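Long-range contact in predicted metal-dependent phosphohydrolase (Magnetospirillum magnetotacticum MS-1, PDB 3KH1), which is a predicted metal-dependent phosphohydrolase of the HD-domain superfamily, possibly with 5'-deoxynucleotidase activity: residues 44-58 with 136-148. Residues are numbered along the deposited sequence; the frame is centred on the assembly and turned at random. Where two conformers were deposited one is given.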
ATOM      1  N   HIS A  44      -3.523  -0.392   5.655  1.00  8.76           N
ATOM      2  CA  HIS A  44      -2.598  -0.995   6.630  1.00  8.83           C
ATOM      3  C   HIS A  44      -1.359  -1.512   5.925  1.00  9.02           C
ATOM      4  O   HIS A  44      -0.236  -1.210   6.369  1.00  8.64           O
ATOM      5  CB  HIS A  44      -3.295  -2.133   7.397  1.00  8.86           C
ATOM      6  CG  HIS A  44      -2.415  -2.816   8.391  1.00  8.79           C
ATOM      7  ND1 HIS A  44      -2.148  -2.268   9.634  1.00 10.33           N
ATOM      8  CD2 HIS A  44      -1.667  -3.948   8.308  1.00 10.45           C
ATOM      9  CE1 HIS A  44      -1.345  -3.088  10.296  1.00 11.00           C
ATOM     10  NE2 HIS A  44      -1.001  -4.079   9.501  1.00 10.98           N
ATOM     11  N   SER A  45      -1.545  -2.259   4.824  1.00  8.19           N
ATOM     12  CA  SER A  45      -0.411  -2.794   4.090  1.00  8.03           C
ATOM     13  C   SER A  45       0.414  -1.633   3.483  1.00  8.28           C
ATOM     14  O   SER A  45       1.649  -1.732   3.453  1.00  8.10           O
ATOM     15  CB  SER A  45      -0.852  -3.798   3.038  1.00  8.99           C
ATOM     16  OG  SER A  45      -1.182  -5.032   3.669  1.00 11.81           O
ATOM     17  N   TRP A  46      -0.223  -0.581   2.954  1.00  8.27           N
ATOM     18  CA  TRP A  46       0.534   0.606   2.540  1.00  8.50           C
ATOM     19  C   TRP A  46       1.452   1.066   3.664  1.00  8.53           C
ATOM     20  O   TRP A  46       2.633   1.334   3.446  1.00  8.99           O
ATOM     21  CB  TRP A  46      -0.428   1.765   2.158  1.00  8.43           C
ATOM     22  CG  TRP A  46       0.324   3.067   2.038  1.00  8.32           C
ATOM     23  CD1 TRP A  46       1.067   3.448   0.990  1.00  9.16           C
ATOM     24  CD2 TRP A  46       0.410   4.092   3.021  1.00  8.32           C
ATOM     25  NE1 TRP A  46       1.664   4.631   1.240  1.00  8.68           N
ATOM     26  CE2 TRP A  46       1.267   5.062   2.495  1.00  8.46           C
ATOM     27  CE3 TRP A  46      -0.152   4.268   4.276  1.00  9.29           C
ATOM     28  CZ2 TRP A  46       1.626   6.204   3.193  1.00  9.36           C
ATOM     29  CZ3 TRP A  46       0.166   5.449   4.968  1.00  8.99           C
ATOM     30  CH2 TRP A  46       1.056   6.391   4.427  1.00  9.81           C
ATOM     31  N   HIS A  47       0.907   1.202   4.845  1.00  8.39           N
ATOM     32  CA  HIS A  47       1.631   1.799   5.937  1.00  8.62           C
ATOM     33  C   HIS A  47       2.808   0.974   6.365  1.00  8.44           C
ATOM     34  O   HIS A  47       3.921   1.484   6.518  1.00  8.58           O
ATOM     35  CB  HIS A  47       0.666   1.992   7.106  1.00  8.77           C
ATOM     36  CG  HIS A  47       1.043   3.081   8.067  1.00  9.24           C
ATOM     37  ND1 HIS A  47       0.235   3.406   9.129  1.00  9.72           N
ATOM     38  CD2 HIS A  47       2.123   3.898   8.145  1.00  9.99           C
ATOM     39  CE1 HIS A  47       0.786   4.413   9.794  1.00  9.87           C
ATOM     40  NE2 HIS A  47       1.920   4.749   9.215  1.00  9.86           N
ATOM     41  N   ILE A  48       2.618  -0.336   6.479  1.00  8.61           N
ATOM     42  CA  ILE A  48       3.718  -1.203   6.931  0.50  9.10           C
ATOM     43  C   ILE A  48       4.781  -1.358   5.855  1.00  8.46           C
ATOM     44  O   ILE A  48       5.950  -1.464   6.155  1.00  9.65           O
ATOM     45  CB  ILE A  48       3.292  -2.653   7.304  0.50  9.17           C
ATOM     46  CG1 ILE A  48       1.962  -2.762   8.064  0.50  8.33           C
ATOM     47  CG2 ILE A  48       4.401  -3.324   8.140  0.50  8.17           C
ATOM     48  CD1 ILE A  48       1.825  -1.761   9.229  0.50 10.26           C
ATOM     49  N   ALA A  49       4.371  -1.442   4.584  1.00  8.69           N
ATOM     50  CA  ALA A  49       5.380  -1.503   3.515  1.00  8.80           C
ATOM     51  C   ALA A  49       6.220  -0.238   3.458  1.00  8.59           C
ATOM     52  O   ALA A  49       7.434  -0.312   3.241  1.00  9.35           O
ATOM     53  CB  ALA A  49       4.711  -1.778   2.149  1.00  9.12           C
ATOM     54  N   THR A  50       5.607   0.917   3.688  1.00  8.47           N
ATOM     55  CA  THR A  50       6.362   2.147   3.737  1.00  9.23           C
ATOM     56  C   THR A  50       7.332   2.135   4.943  1.00  9.82           C
ATOM     57  O   THR A  50       8.499   2.518   4.824  1.00  9.99           O
ATOM     58  CB  THR A  50       5.391   3.353   3.813  1.00  8.84           C
ATOM     59  OG1 THR A  50       4.505   3.309   2.692  1.00  9.17           O
ATOM     60  CG2 THR A  50       6.122   4.678   3.798  1.00 10.66           C
HETATM   61  N   MSE A  51       6.857   1.631   6.077  1.00  9.62           N
HETATM   62  CA  MSE A  51       7.720   1.468   7.255  1.00  9.84           C
HETATM   63  C   MSE A  51       8.917   0.555   6.977  1.00 10.19           C
HETATM   64  O   MSE A  51       9.990   0.784   7.511  1.00 11.08           O
HETATM   65  CB  MSE A  51       6.943   0.876   8.434  1.00 10.06           C
HETATM   66  CG  MSE A  51       5.958   1.840   9.069  1.00 10.39           C
HETATM   67 SE   MSE A  51       4.704   1.035  10.285  0.75  7.85          SE
HETATM   68  CE  MSE A  51       5.946   0.486  11.727  1.00 13.18           C
ATOM     69  N   ALA A  52       8.750  -0.496   6.171  1.00  9.85           N
ATOM     70  CA  ALA A  52       9.869  -1.375   5.822  1.00  9.78           C
ATOM     71  C   ALA A  52      11.022  -0.564   5.230  1.00 10.98           C
ATOM     72  O   ALA A  52      12.156  -0.763   5.600  1.00 11.78           O
ATOM     73  CB  ALA A  52       9.398  -2.501   4.871  1.00 10.41           C
ATOM     74  N   PHE A  53      10.711   0.311   4.281  1.00 10.27           N
ATOM     75  CA  PHE A  53      11.736   1.116   3.670  1.00 10.05           C
ATOM     76  C   PHE A  53      12.302   2.132   4.651  1.00 10.25           C
ATOM     77  O   PHE A  53      13.499   2.316   4.745  1.00 12.48           O
ATOM     78  CB  PHE A  53      11.189   1.810   2.411  1.00 10.63           C
ATOM     79  CG  PHE A  53      10.993   0.888   1.261  1.00 10.13           C
ATOM     80  CD1 PHE A  53      12.083   0.288   0.635  1.00 10.58           C
ATOM     81  CD2 PHE A  53       9.729   0.621   0.804  1.00 10.49           C
ATOM     82  CE1 PHE A  53      11.884  -0.560  -0.427  1.00 11.35           C
ATOM     83  CE2 PHE A  53       9.503  -0.216  -0.303  1.00 10.30           C
ATOM     84  CZ  PHE A  53      10.570  -0.830  -0.915  1.00 10.60           C
ATOM     85  N   LEU A  54      11.450   2.803   5.408  1.00 11.09           N
ATOM     86  CA  LEU A  54      11.894   3.836   6.341  1.00 10.92           C
ATOM     87  C   LEU A  54      12.770   3.294   7.467  1.00 11.15           C
ATOM     88  O   LEU A  54      13.697   3.958   7.904  1.00 13.14           O
ATOM     89  CB  LEU A  54      10.691   4.538   6.965  1.00 10.89           C
ATOM     90  CG  LEU A  54       9.815   5.403   6.081  1.00 11.96           C
ATOM     91  CD1 LEU A  54       8.456   5.730   6.740  1.00 12.36           C
ATOM     92  CD2 LEU A  54      10.513   6.692   5.618  1.00 13.87           C
ATOM     93  N   LEU A  55      12.450   2.079   7.892  1.00 12.00           N
ATOM     94  CA  LEU A  55      13.057   1.470   9.088  1.00 12.30           C
ATOM     95  C   LEU A  55      14.040   0.370   8.715  1.00 13.77           C
ATOM     96  O   LEU A  55      14.446  -0.412   9.564  1.00 13.69           O
ATOM     97  CB  LEU A  55      11.948   0.947  10.019  1.00 12.08           C
ATOM     98  CG  LEU A  55      10.999   2.038  10.564  1.00 13.02           C
ATOM     99  CD1 LEU A  55       9.924   1.411  11.420  1.00 13.34           C
ATOM    100  CD2 LEU A  55      11.754   3.141  11.369  1.00 14.24           C
ATOM    101  N   ALA A  56      14.456   0.350   7.453  1.00 14.55           N
ATOM    102  CA  ALA A  56      15.337  -0.703   6.899  1.00 15.44           C
ATOM    103  C   ALA A  56      16.608  -0.874   7.717  1.00 16.28           C
ATOM    104  O   ALA A  56      17.129  -1.969   7.844  1.00 16.85           O
ATOM    105  CB  ALA A  56      15.726  -0.368   5.429  1.00 16.73           C
ATOM    106  N   GLU A  57      17.122   0.222   8.262  1.00 16.32           N
ATOM    107  CA  GLU A  57      18.426   0.155   8.937  1.00 16.53           C
ATOM    108  C   GLU A  57      18.392  -0.714  10.205  1.00 16.69           C
ATOM    109  O   GLU A  57      19.440  -1.134  10.728  1.00 17.93           O
ATOM    110  CB  GLU A  57      18.933   1.545   9.315  1.00 16.76           C
ATOM    111  CG  GLU A  57      18.200   2.183  10.513  1.00 17.16           C
ATOM    112  CD  GLU A  57      18.466   3.671  10.593  1.00 16.28           C
ATOM    113  OE1 GLU A  57      17.799   4.386   9.810  1.00 17.29           O
ATOM    114  OE2 GLU A  57      19.379   4.111  11.332  1.00 20.34           O
ATOM    115  N   TYR A  58      17.173  -0.957  10.709  1.00 16.38           N
ATOM    116  CA  TYR A  58      16.981  -1.752  11.932  1.00 16.78           C
ATOM    117  C   TYR A  58      16.861  -3.278  11.639  1.00 17.95           C
ATOM    118  O   TYR A  58      16.791  -4.042  12.607  1.00 20.99           O
ATOM    119  CB  TYR A  58      15.784  -1.208  12.753  1.00 17.28           C
ATOM    120  CG  TYR A  58      15.954   0.275  13.057  1.00 15.29           C
ATOM    121  CD1 TYR A  58      16.971   0.739  13.912  1.00 16.66           C
ATOM    122  CD2 TYR A  58      15.168   1.229  12.430  1.00 16.35           C
ATOM    123  CE1 TYR A  58      17.181   2.086  14.137  1.00 17.13           C
ATOM    124  CE2 TYR A  58      15.388   2.595  12.640  1.00 14.97           C
ATOM    125  CZ  TYR A  58      16.370   3.004  13.504  1.00 16.90           C
ATOM    126  OH  TYR A  58      16.633   4.309  13.748  1.00 17.09           O
ATOM    127  N   PHE A 136      11.262  -9.792   9.838  1.00 12.27           N
ATOM    128  CA  PHE A 136      11.266  -8.325   9.802  1.00 12.03           C
ATOM    129  C   PHE A 136       9.878  -7.815   9.386  1.00 10.87           C
ATOM    130  O   PHE A 136       9.353  -6.909   9.980  1.00 11.47           O
ATOM    131  CB  PHE A 136      12.384  -7.800   8.910  1.00 12.32           C
ATOM    132  CG  PHE A 136      12.605  -6.334   9.051  1.00 13.20           C
ATOM    133  CD1 PHE A 136      13.048  -5.788  10.249  1.00 14.57           C
ATOM    134  CD2 PHE A 136      12.380  -5.470   7.969  1.00 12.89           C
ATOM    135  CE1 PHE A 136      13.211  -4.439  10.359  1.00 15.71           C
ATOM    136  CE2 PHE A 136      12.568  -4.085   8.086  1.00 14.01           C
ATOM    137  CZ  PHE A 136      12.989  -3.595   9.266  1.00 13.98           C
ATOM    138  N   ALA A 137       9.273  -8.467   8.386  1.00 11.28           N
ATOM    139  CA  ALA A 137       7.907  -8.120   7.972  1.00 11.20           C
ATOM    140  C   ALA A 137       6.927  -8.222   9.144  1.00 10.26           C
ATOM    141  O   ALA A 137       6.130  -7.302   9.412  1.00 11.20           O
ATOM    142  CB  ALA A 137       7.457  -9.063   6.844  1.00 10.52           C
ATOM    143  N   ASP A 138       6.983  -9.336   9.873  1.00 10.86           N
ATOM    144  CA  ASP A 138       6.072  -9.570  10.981  1.00 10.79           C
ATOM    145  C   ASP A 138       6.308  -8.555  12.116  1.00 10.79           C
ATOM    146  O   ASP A 138       5.359  -8.067  12.732  1.00 10.35           O
ATOM    147  CB  ASP A 138       6.235 -10.994  11.515  1.00 11.96           C
ATOM    148  CG  ASP A 138       5.174 -11.371  12.532  1.00 12.32           C
ATOM    149  OD1 ASP A 138       3.981 -11.424  12.152  1.00 14.09           O
ATOM    150  OD2 ASP A 138       5.559 -11.661  13.693  1.00 13.40           O
ATOM    151  N   ALA A 139       7.571  -8.213  12.371  1.00 10.91           N
ATOM    152  CA  ALA A 139       7.884  -7.239  13.421  1.00 10.76           C
ATOM    153  C   ALA A 139       7.259  -5.880  13.102  1.00 11.22           C
ATOM    154  O   ALA A 139       6.668  -5.232  13.978  1.00 11.12           O
ATOM    155  CB  ALA A 139       9.408  -7.146  13.527  1.00 11.73           C
ATOM    156  N   LEU A 140       7.332  -5.465  11.845  1.00 11.41           N
ATOM    157  CA  LEU A 140       6.771  -4.187  11.458  1.00 11.63           C
ATOM    158  C   LEU A 140       5.271  -4.208  11.559  1.00 10.80           C
ATOM    159  O   LEU A 140       4.611  -3.272  12.024  1.00 11.20           O
ATOM    160  CB  LEU A 140       7.158  -3.833  10.051  1.00 11.86           C
ATOM    161  CG  LEU A 140       8.637  -3.629   9.820  1.00 11.96           C
ATOM    162  CD1 LEU A 140       8.929  -3.635   8.310  1.00 15.60           C
ATOM    163  CD2 LEU A 140       9.072  -2.325  10.461  1.00 16.14           C
ATOM    164  N   ASP A 141       4.674  -5.304  11.140  1.00 10.19           N
ATOM    165  CA  ASP A 141       3.236  -5.480  11.194  1.00 10.98           C
ATOM    166  C   ASP A 141       2.696  -5.481  12.620  1.00 11.51           C
ATOM    167  O   ASP A 141       1.580  -5.014  12.876  1.00 11.93           O
ATOM    168  CB  ASP A 141       2.812  -6.760  10.512  1.00 12.53           C
ATOM    169  CG  ASP A 141       1.341  -6.833  10.351  1.00 13.60           C
ATOM    170  OD1 ASP A 141       0.803  -5.978   9.616  1.00 16.26           O
ATOM    171  OD2 ASP A 141       0.765  -7.754  10.914  1.00 16.35           O
ATOM    172  N   ARG A 142       3.491  -6.002  13.556  1.00 10.51           N
ATOM    173  CA  ARG A 142       3.090  -6.032  14.956  1.00 11.50           C
ATOM    174  C   ARG A 142       3.363  -4.706  15.651  1.00 10.57           C
ATOM    175  O   ARG A 142       2.697  -4.341  16.632  1.00 11.81           O
ATOM    176  CB  ARG A 142       3.830  -7.157  15.679  1.00 12.48           C
ATOM    177  CG  ARG A 142       3.414  -8.554  15.239  1.00 14.18           C
ATOM    178  CD  ARG A 142       2.344  -9.121  16.084  1.00 15.20           C
ATOM    179  NE  ARG A 142       1.140  -8.316  16.282  1.00 16.33           N
ATOM    180  CZ  ARG A 142       0.072  -8.255  15.466  1.00 17.63           C
ATOM    181  NH1 ARG A 142      -0.017  -9.007  14.358  1.00 20.17           N
ATOM    182  NH2 ARG A 142      -0.973  -7.491  15.802  1.00 20.98           N
ATOM    183  N   LEU A 143       4.352  -3.942  15.174  1.00 11.04           N
ATOM    184  CA  LEU A 143       4.667  -2.638  15.791  1.00 10.14           C
ATOM    185  C   LEU A 143       3.607  -1.610  15.500  1.00  9.62           C
ATOM    186  O   LEU A 143       3.225  -0.811  16.364  1.00 10.20           O
ATOM    187  CB  LEU A 143       5.989  -2.163  15.219  1.00 10.48           C
ATOM    188  CG  LEU A 143       6.484  -0.773  15.643  1.00 10.40           C
ATOM    189  CD1 LEU A 143       6.647  -0.659  17.178  1.00 13.81           C
ATOM    190  CD2 LEU A 143       7.807  -0.396  14.950  1.00 12.94           C
ATOM    191  N   GLN A 144       3.153  -1.585  14.255  1.00 10.37           N
ATOM    192  CA  GLN A 144       2.259  -0.515  13.841  1.00 10.56           C
ATOM    193  C   GLN A 144       0.968  -0.379  14.685  1.00  9.57           C
ATOM    194  O   GLN A 144       0.588   0.759  15.041  1.00 10.09           O
ATOM    195  CB  GLN A 144       1.996  -0.573  12.338  1.00  9.87           C
ATOM    196  CG  GLN A 144       1.126   0.552  11.744  1.00 10.82           C
ATOM    197  CD  GLN A 144      -0.327   0.202  11.632  1.00 10.50           C
ATOM    198  OE1 GLN A 144      -0.817  -0.796  12.196  1.00 11.32           O
ATOM    199  NE2 GLN A 144      -1.041   0.995  10.798  1.00 11.19           N
ATOM    200  N   PRO A 145       0.297  -1.484  15.036  1.00  9.34           N
ATOM    201  CA  PRO A 145      -0.900  -1.326  15.852  1.00 10.04           C
ATOM    202  C   PRO A 145      -0.599  -0.763  17.238  1.00  9.66           C
ATOM    203  O   PRO A 145      -1.464  -0.141  17.848  1.00 11.05           O
ATOM    204  CB  PRO A 145      -1.527  -2.722  15.908  1.00 11.26           C
ATOM    205  CG  PRO A 145      -0.881  -3.426  14.821  1.00 14.79           C
ATOM    206  CD  PRO A 145       0.413  -2.847  14.491  1.00 10.80           C
ATOM    207  N   LEU A 146       0.578  -1.051  17.769  1.00  9.71           N
ATOM    208  CA  LEU A 146       1.009  -0.461  19.047  1.00 10.84           C
ATOM    209  C   LEU A 146       1.128   1.048  18.942  1.00  9.83           C
ATOM    210  O   LEU A 146       0.651   1.808  19.807  1.00 10.76           O
ATOM    211  CB  LEU A 146       2.310  -1.078  19.539  1.00 11.07           C
ATOM    212  CG  LEU A 146       2.323  -2.591  19.701  1.00 13.25           C
ATOM    213  CD1 LEU A 146       3.724  -3.059  20.182  1.00 16.16           C
ATOM    214  CD2 LEU A 146       1.229  -3.110  20.599  1.00 15.29           C
ATOM    215  N   LEU A 147       1.742   1.491  17.845  1.00  9.81           N
ATOM    216  CA  LEU A 147       1.808   2.922  17.550  1.00 10.82           C
ATOM    217  C   LEU A 147       0.436   3.539  17.530  1.00 10.44           C
ATOM    218  O   LEU A 147       0.208   4.619  18.110  1.00 10.86           O
ATOM    219  CB  LEU A 147       2.516   3.171  16.218  1.00 10.74           C
ATOM    220  CG  LEU A 147       3.977   2.712  16.055  1.00 10.52           C
ATOM    221  CD1 LEU A 147       4.495   3.002  14.648  1.00 12.59           C
ATOM    222  CD2 LEU A 147       4.889   3.363  17.036  1.00 14.55           C
ATOM    223  N   HIS A 148      -0.492   2.873  16.868  1.00  9.59           N
ATOM    224  CA  HIS A 148      -1.850   3.443  16.743  1.00  9.42           C
ATOM    225  C   HIS A 148      -2.614   3.421  18.057  1.00 10.07           C
ATOM    226  O   HIS A 148      -3.257   4.416  18.400  1.00 10.90           O
ATOM    227  CB  HIS A 148      -2.627   2.715  15.661  1.00  9.05           C
ATOM    228  CG  HIS A 148      -2.302   3.195  14.283  1.00  8.70           C
ATOM    229  ND1 HIS A 148      -3.268   3.622  13.427  1.00 10.50           N
ATOM    230  CD2 HIS A 148      -1.112   3.354  13.632  1.00  9.84           C
ATOM    231  CE1 HIS A 148      -2.692   4.054  12.316  1.00  9.44           C
ATOM    232  NE2 HIS A 148      -1.384   3.914  12.410  1.00 10.05           N
TER
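The His44 ring carries Ile48 CD1 over one face, 3.5 Å above its plane, and turns its edge to Asp141 and Gln144, the polar end of a buried contact between helix 41-54 and helix 132-151 of this HD-domain fold. His44 NE2 donates to Asp141 OD1 at 2.6 Å, nearly in the ring plane, on the syn side of Asp141 but tilted out of its carboxylate plane. Near the ring plane, beside His44 CE1 at 3.0 Å, lies Gln144 OE1, without a hydrogen bond to His44. The Gln144 amide stands almost perpendicular to the His47 ring; its NE2 sends a straight N-H (171°) to His47 ND1 from well outside the ring plane. Glu39 bonds both His44 ND1 and Gln144 NE2. Val17 O and Lys24 NZ of the second subunit bond His47 NE2 and ND1, and Leu31 O bonds ND1 of His148, whose edge meets His47 CE1. With CG anti to the backbone N (chi1 -177°), Gln144 enters as a knob among His44, His47, Ile48 and Met51, then bends at chi2, turning its amide toward the histidines. A leucine here would probably leave His47 ND1 without its amide donor and Glu39 without one of its partners. In return, selenomethionine Met51 lodges among Leu140, Leu143, Gln144 and Leu147. Farther along, Leu140 CD1 presses on Ala52 CA, and the edge of Phe136 brings CZ to 3.5 Å from Leu55 O.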